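Local coordinates for mandelate racemase/muconate lactonizing enzyme family protein (Sulfitobacter sp. NAS-14.1, PDB 3T4W) that belongs to the mandelate racemase/muconate lactonizing enzyme family and probably acts as a lyase of the enolase superfamily, at residues Gly199-Met204 with Gln234-Gly239; Tyr194-Gly199 with Met410-Cys415; Glu339-Ile344 with Ser370-Glu375. All blocks are in the same frame, centred on the assembly; numbering follows the deposited sequence.

Interaction 1 of 3, residues Gly199-Met204 with Gln234-Gly239; sequences GHMPAM and QFTTAG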
# COMPACT_ATOMS: atom_id res chain seq x y z
N GLY A 199 12.51 13.54 -21.12
CA GLY A 199 11.25 14.28 -21.09
C GLY A 199 11.42 15.75 -20.77
O GLY A 199 12.24 16.14 -19.93
N HIS A 200 10.65 16.59 -21.44
CA HIS A 200 10.69 18.01 -21.15
C HIS A 200 9.29 18.51 -20.84
O HIS A 200 8.33 17.77 -20.96
CB HIS A 200 11.29 18.78 -22.34
CG HIS A 200 10.59 18.53 -23.64
ND1 HIS A 200 11.03 17.60 -24.55
CD2 HIS A 200 9.49 19.10 -24.18
CE1 HIS A 200 10.24 17.60 -25.60
NE2 HIS A 200 9.29 18.50 -25.41
N MET A 201 9.20 19.77 -20.43
CA MET A 201 7.92 20.43 -20.29
C MET A 201 7.50 20.99 -21.64
O MET A 201 8.26 21.73 -22.27
CB MET A 201 8.02 21.56 -19.26
CG MET A 201 6.74 22.36 -19.08
SD MET A 201 5.43 21.40 -18.28
CE MET A 201 6.15 21.16 -16.66
N PRO A 202 6.30 20.65 -22.10
CA PRO A 202 5.85 21.17 -23.40
C PRO A 202 5.79 22.69 -23.38
O PRO A 202 5.41 23.27 -22.37
CB PRO A 202 4.42 20.64 -23.50
CG PRO A 202 4.01 20.46 -22.06
CD PRO A 202 5.25 19.86 -21.45
N ALA A 203 6.17 23.32 -24.49
CA ALA A 203 5.99 24.76 -24.61
C ALA A 203 4.49 25.01 -24.57
O ALA A 203 3.71 24.14 -24.96
CB ALA A 203 6.57 25.24 -25.93
N MET A 204 4.07 26.18 -24.10
CA MET A 204 2.64 26.45 -24.06
C MET A 204 2.01 26.38 -25.45
O MET A 204 0.82 26.07 -25.60
CB MET A 204 2.34 27.79 -23.39
CG MET A 204 0.89 27.91 -22.90
SD MET A 204 0.49 26.90 -21.45
CE MET A 204 -1.28 26.89 -21.62
N GLN A 234 7.68 12.63 -25.30
CA GLN A 234 8.47 13.86 -25.23
C GLN A 234 8.59 14.41 -23.81
O GLN A 234 9.54 15.14 -23.49
CB GLN A 234 7.83 14.96 -26.09
CG GLN A 234 7.73 14.66 -27.58
CD GLN A 234 6.39 14.07 -27.97
OE1 GLN A 234 5.84 13.22 -27.28
NE2 GLN A 234 5.86 14.54 -29.10
N PHE A 235 7.63 14.06 -22.97
CA PHE A 235 7.36 14.84 -21.77
C PHE A 235 7.77 14.23 -20.43
O PHE A 235 7.79 13.01 -20.24
CB PHE A 235 5.88 15.23 -21.73
CG PHE A 235 5.38 15.80 -23.02
CD1 PHE A 235 5.83 17.04 -23.45
CD2 PHE A 235 4.50 15.08 -23.82
CE1 PHE A 235 5.38 17.57 -24.65
CE2 PHE A 235 4.05 15.60 -25.02
CZ PHE A 235 4.49 16.85 -25.44
N THR A 236 8.12 15.12 -19.51
CA THR A 236 8.19 14.80 -18.10
C THR A 236 6.78 14.44 -17.65
O THR A 236 5.80 14.82 -18.29
CB THR A 236 8.60 16.02 -17.29
OG1 THR A 236 7.68 17.08 -17.56
CG2 THR A 236 9.99 16.48 -17.69
N THR A 237 6.68 13.71 -16.55
CA THR A 237 5.38 13.40 -15.95
C THR A 237 4.49 14.63 -15.80
O THR A 237 3.33 14.62 -16.19
CB THR A 237 5.55 12.77 -14.57
OG1 THR A 237 6.61 11.80 -14.63
CG2 THR A 237 4.25 12.11 -14.13
N ALA A 238 5.05 15.69 -15.22
CA ALA A 238 4.35 16.95 -15.07
C ALA A 238 3.77 17.43 -16.41
O ALA A 238 2.59 17.76 -16.51
CB ALA A 238 5.27 18.00 -14.48
N GLY A 239 4.62 17.47 -17.43
CA GLY A 239 4.21 17.94 -18.74
C GLY A 239 3.15 17.05 -19.36
O GLY A 239 2.16 17.52 -19.91
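His200 is joined to the 234-236 backbone at both its N and its O. His200 N donates to Gln234 O at 2.7 Å. His200 O accepts from Thr236 N at 3.0 Å. The two bonds make a single beta bridge with Phe235. The imidazole folds back over this bridge: chi1 of 55° sets CG between the backbone N and the carbonyl carbon, and Gln234 O comes to lie over one ring face, toward the rim. The edge of Phe235 also turns to a His200 face in an offset edge-to-face pair, with centroids 5.6 Å apart and planes at 70°. Pro202 crosses Phe235 at about a right angle, its CB 3.4 Å from Phe235 CE1. Pro202 CD reaches within 3.5 Å of Gly239 CA, where no side chain intervenes. Met201, bent at chi2 and chi3, lays SD 3.7 Å from Gly239 CA and brings CE against Ala238 CB. Thr236 starts helix 237-247 as its N-cap, OG1 accepting from Gly239 N at 3.1 Å. Farther out, Gln234 NE2 is held by Gly192 O and Asp189 OD2, and Phe235 O accepts from Asn326 of a neighbouring subunit. The bridge and the cap use part of the backbone polarity, while the rings, the proline and the Met201 methyl add the apolar contact that fastens the loop before helix 204-221 to the N-terminal end of helix 237-247.

Interaction 2 of 3, residues Tyr194-Gly199 with Met410-Cys415; sequences YTMRGG and MQEAPC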
# COMPACT_ATOMS: atom_id res chain seq x y z
N TYR A 194 10.44 14.92 -29.94
CA TYR A 194 11.07 14.20 -28.84
C TYR A 194 12.56 14.36 -29.02
O TYR A 194 13.05 14.33 -30.15
CB TYR A 194 10.69 12.73 -28.91
CG TYR A 194 10.60 12.21 -30.32
CD1 TYR A 194 9.43 12.37 -31.06
CD2 TYR A 194 11.67 11.55 -30.92
CE1 TYR A 194 9.33 11.90 -32.36
CE2 TYR A 194 11.57 11.07 -32.22
CZ TYR A 194 10.40 11.25 -32.93
OH TYR A 194 10.30 10.79 -34.22
N THR A 195 13.29 14.55 -27.93
CA THR A 195 14.73 14.75 -28.03
C THR A 195 15.50 13.74 -27.19
O THR A 195 14.98 13.14 -26.25
CB THR A 195 15.13 16.17 -27.60
OG1 THR A 195 15.43 16.20 -26.20
CG2 THR A 195 14.01 17.16 -27.92
N MET A 196 16.77 13.58 -27.57
CA MET A 196 17.74 12.77 -26.86
C MET A 196 17.87 13.14 -25.37
O MET A 196 18.45 12.40 -24.58
CB MET A 196 19.08 12.90 -27.60
CG MET A 196 20.33 12.91 -26.76
SD MET A 196 20.81 14.54 -26.14
CE MET A 196 20.46 15.57 -27.54
N ARG A 197 17.30 14.29 -25.00
CA ARG A 197 17.54 14.88 -23.69
C ARG A 197 16.76 14.22 -22.56
O ARG A 197 17.15 14.32 -21.39
CB ARG A 197 17.24 16.39 -23.71
CG ARG A 197 18.20 17.16 -24.57
CD ARG A 197 17.80 18.61 -24.80
NE ARG A 197 18.69 19.19 -25.80
CZ ARG A 197 19.95 19.54 -25.56
NH1 ARG A 197 20.46 19.38 -24.34
NH2 ARG A 197 20.71 20.04 -26.52
N GLY A 198 15.66 13.56 -22.91
CA GLY A 198 14.74 13.03 -21.92
C GLY A 198 13.49 13.88 -21.95
O GLY A 198 13.41 14.84 -22.72
N GLY A 199 12.51 13.54 -21.12
CA GLY A 199 11.25 14.28 -21.09
C GLY A 199 11.42 15.75 -20.77
O GLY A 199 12.24 16.14 -19.93
N MET A 410 16.11 10.59 -32.43
CA MET A 410 15.71 11.62 -31.48
C MET A 410 16.61 12.84 -31.67
O MET A 410 17.83 12.76 -31.50
CB MET A 410 15.79 11.13 -30.03
CG MET A 410 15.16 9.77 -29.81
SD MET A 410 14.76 9.41 -28.09
CE MET A 410 13.35 10.48 -27.85
N GLN A 411 16.01 13.96 -32.04
CA GLN A 411 16.77 15.16 -32.37
C GLN A 411 17.64 15.64 -31.21
O GLN A 411 17.37 15.34 -30.05
CB GLN A 411 15.84 16.28 -32.83
CG GLN A 411 15.25 17.08 -31.70
CD GLN A 411 14.43 18.24 -32.22
OE1 GLN A 411 13.88 18.18 -33.32
NE2 GLN A 411 14.35 19.32 -31.43
N GLU A 412 18.68 16.40 -31.54
CA GLU A 412 19.61 16.88 -30.53
C GLU A 412 19.16 18.20 -29.91
O GLU A 412 19.31 18.42 -28.71
CB GLU A 412 21.02 17.00 -31.12
CG GLU A 412 22.02 17.56 -30.13
CD GLU A 412 23.36 16.83 -30.14
OE1 GLU A 412 23.41 15.66 -30.59
OE2 GLU A 412 24.35 17.42 -29.67
N ALA A 413 18.60 19.08 -30.73
CA ALA A 413 18.15 20.38 -30.26
C ALA A 413 17.10 20.23 -29.18
O ALA A 413 16.26 19.33 -29.24
CB ALA A 413 17.60 21.19 -31.42
N PRO A 414 17.13 21.12 -28.17
CA PRO A 414 16.14 21.14 -27.09
C PRO A 414 14.77 21.53 -27.62
O PRO A 414 14.67 22.11 -28.70
CB PRO A 414 16.64 22.26 -26.16
CG PRO A 414 18.01 22.62 -26.64
CD PRO A 414 18.08 22.24 -28.08
N CYS A 415 13.73 21.23 -26.85
CA CYS A 415 12.41 21.77 -27.15
C CYS A 415 12.53 23.30 -27.33
O CYS A 415 13.17 23.99 -26.53
CB CYS A 415 11.43 21.45 -26.02
SG CYS A 415 9.81 22.20 -26.25
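Met196 N donates to Gln411 O over 3.1 Å, nearly straight at 167°, and this bond anchors a single beta bridge between Thr195 and Gln411. At the next residue, Arg197 sends both NE and NH2 to Glu412 O. Both bonds are weak, Arg197 NE standing 3.1 Å from Glu412 O, so the carbonyl is shared by two bent donors. The firmer polar partner of the guanidinium is Met143 O of a neighbouring subunit, taken by NH1. Within 410-415, Gln411 NE2 donates to Ala413 O at 2.9 Å, which ties the loop back on itself. That same Ala413 oxygen lies close to Thr195 CG2. The Arg197 chain runs extended from CG to NE, and its guanidinium is covered on opposite faces: Pro414 CG comes over one, 3.6 Å from Arg197 NE, and Met196 CE stands off the other. Met196 CE also rests 3.6 Å from Glu412 CG. At the far end of the bridge Met410 crosses Tyr194 at about a right angle; its chain bends at chi3 (73°) and lays CE 3.6 Å from Tyr194 CB. Around this, a further subunit adds Phe104 to the Tyr194 ring and Arg98 in a salt bridge with Glu412 OE2. With one nearly straight backbone bond, two weak ones and many methyl and methylene contacts, the two loops are joined more by packing than by polar bonds; Arg197 NH1 and Glu412 OE2 each reach a different neighbouring subunit, while NE and NH2 of Arg197 stay on Glu412 O.

Interaction 3 of 3, residues Glu339-Ile344 with Ser370-Glu375; sequences EWAANI and STIKVE
Trp340 and Ile344 both meet Ile372, and the helical bond from Ile344 N to Trp340 O, 2.9 Å long, spaces them one turn apart on helix 337-349. No hydrogen bond crosses between the two segments; side chains meet there by apolar contact. The indole leaves the helix with CG anti to the backbone N (chi1 -174°), which sends its six-membered ring out to the 372-374 backbone. There the outer carbons do the touching: Trp340 CZ3 lies 3.5 Å from Ile372 CG2, and Trp340 CZ2 lies 3.6 Å from Val374 CG2. Ile372 O is at the ring edge, in its plane, whereas Ile344 CD1 covers part of one face. The other branch of Ile372 reaches toward the helix, about square to its run, and ends with CD1 4.1 Å from Ala341 CB. An alanine in place of Trp340 would remove the whole indole and is likely to open a gap between the helix and the 372-374 backbone, with the CG2 methyls of Ile372 and Val374 left without the ring they rest on. The indole is packed among Ile379, Cys358 and the 372-374 loop, as in the helix-on-sheet packing of the enolase-type barrel domain, here beside strands 356-358 and 378-380, both of which pair with strand 146-152.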
# COMPACT_ATOMS: atom_id res chain seq x y z
N GLU A 339 6.09 -7.39 -40.99
CA GLU A 339 5.74 -7.21 -39.58
C GLU A 339 4.24 -7.00 -39.43
O GLU A 339 3.61 -7.50 -38.49
CB GLU A 339 6.50 -6.06 -38.92
CG GLU A 339 6.47 -6.15 -37.39
CD GLU A 339 6.83 -4.86 -36.67
OE1 GLU A 339 6.19 -3.82 -36.95
OE2 GLU A 339 7.73 -4.89 -35.81
N TRP A 340 3.65 -6.24 -40.36
CA TRP A 340 2.22 -6.00 -40.34
C TRP A 340 1.46 -7.33 -40.38
O TRP A 340 0.52 -7.56 -39.62
CB TRP A 340 1.81 -5.10 -41.50
CG TRP A 340 0.37 -4.70 -41.46
CD1 TRP A 340 -0.28 -4.06 -40.44
CD2 TRP A 340 -0.59 -4.87 -42.50
NE1 TRP A 340 -1.59 -3.85 -40.78
CE2 TRP A 340 -1.81 -4.34 -42.04
CE3 TRP A 340 -0.55 -5.44 -43.78
CZ2 TRP A 340 -2.98 -4.35 -42.81
CZ3 TRP A 340 -1.70 -5.45 -44.54
CH2 TRP A 340 -2.90 -4.91 -44.05
N ALA A 341 1.91 -8.22 -41.27
CA ALA A 341 1.33 -9.54 -41.43
C ALA A 341 1.32 -10.33 -40.13
O ALA A 341 0.34 -10.99 -39.80
CB ALA A 341 2.07 -10.31 -42.51
N ALA A 342 2.43 -10.29 -39.40
CA ALA A 342 2.48 -10.96 -38.11
C ALA A 342 1.51 -10.29 -37.15
O ALA A 342 0.84 -10.96 -36.37
CB ALA A 342 3.90 -10.98 -37.55
N ASN A 343 1.43 -8.96 -37.22
CA ASN A 343 0.49 -8.21 -36.39
C ASN A 343 -0.93 -8.73 -36.56
O ASN A 343 -1.68 -8.88 -35.59
CB ASN A 343 0.51 -6.72 -36.76
CG ASN A 343 1.75 -6.02 -36.27
OD1 ASN A 343 2.50 -6.55 -35.45
ND2 ASN A 343 1.98 -4.81 -36.77
N ILE A 344 -1.28 -9.01 -37.80
CA ILE A 344 -2.63 -9.39 -38.16
C ILE A 344 -2.95 -10.83 -37.79
O ILE A 344 -4.09 -11.15 -37.42
CB ILE A 344 -2.89 -9.07 -39.64
CG1 ILE A 344 -3.02 -7.55 -39.79
CG2 ILE A 344 -4.14 -9.77 -40.16
CD1 ILE A 344 -3.63 -7.12 -41.05
N SER A 370 0.41 -7.38 -52.86
CA SER A 370 -0.98 -7.12 -52.47
C SER A 370 -1.71 -8.32 -51.85
O SER A 370 -2.93 -8.37 -51.87
CB SER A 370 -1.78 -6.60 -53.67
OG SER A 370 -1.07 -5.56 -54.32
N THR A 371 -0.97 -9.26 -51.28
CA THR A 371 -1.58 -10.48 -50.74
C THR A 371 -2.43 -10.23 -49.50
O THR A 371 -3.40 -10.94 -49.25
CB THR A 371 -0.54 -11.58 -50.45
OG1 THR A 371 0.50 -11.05 -49.62
CG2 THR A 371 0.05 -12.10 -51.76
N ILE A 372 -2.05 -9.23 -48.72
CA ILE A 372 -2.87 -8.80 -47.61
C ILE A 372 -3.16 -7.31 -47.78
O ILE A 372 -2.26 -6.53 -48.09
CB ILE A 372 -2.17 -9.03 -46.26
CG1 ILE A 372 -1.79 -10.51 -46.11
CG2 ILE A 372 -3.07 -8.61 -45.13
CD1 ILE A 372 -1.35 -10.88 -44.72
N LYS A 373 -4.42 -6.92 -47.62
CA LYS A 373 -4.79 -5.53 -47.85
C LYS A 373 -5.85 -5.05 -46.86
O LYS A 373 -6.66 -5.84 -46.37
CB LYS A 373 -5.27 -5.33 -49.29
CG LYS A 373 -6.63 -5.96 -49.57
CD LYS A 373 -7.01 -5.89 -51.05
CE LYS A 373 -6.12 -6.78 -51.89
NZ LYS A 373 -6.47 -6.75 -53.34
N VAL A 374 -5.82 -3.75 -46.57
CA VAL A 374 -6.88 -3.11 -45.80
C VAL A 374 -8.03 -2.84 -46.76
O VAL A 374 -7.80 -2.44 -47.90
CB VAL A 374 -6.41 -1.77 -45.19
CG1 VAL A 374 -7.54 -1.13 -44.38
CG2 VAL A 374 -5.19 -1.97 -44.32
N GLU A 375 -9.25 -3.08 -46.31
CA GLU A 375 -10.44 -2.84 -47.12
C GLU A 375 -11.52 -2.16 -46.29
O GLU A 375 -11.99 -2.72 -45.30
CB GLU A 375 -11.00 -4.15 -47.67
CG GLU A 375 -9.98 -5.02 -48.37
CD GLU A 375 -10.52 -6.40 -48.69
OE1 GLU A 375 -10.14 -7.37 -48.00
OE2 GLU A 375 -11.34 -6.52 -49.63

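In the fold
Interactions 1 and 2 adjoin and share Gly199, successive parts of the loop after strand 185-188 being held first by the C-terminal tail and then by the start of helix 237-247; His200 packs on Cys415 where they meet. Interactions 1 and 3 are both buried, interaction 3 nearer the chain's centre, whereas interaction 2 is only partly so. Interactions 1 and 2 touch the second subunit, and interaction 2 meets a third as well. Interaction 3 lies across the chain's centre, about 35 Å from interaction 1 between centres, and no other chain touches its segments. Chemistry follows place: backbone bonds and side chains reaching other subunits in the outer pair, apolar helix-to-loop contact in interaction 3.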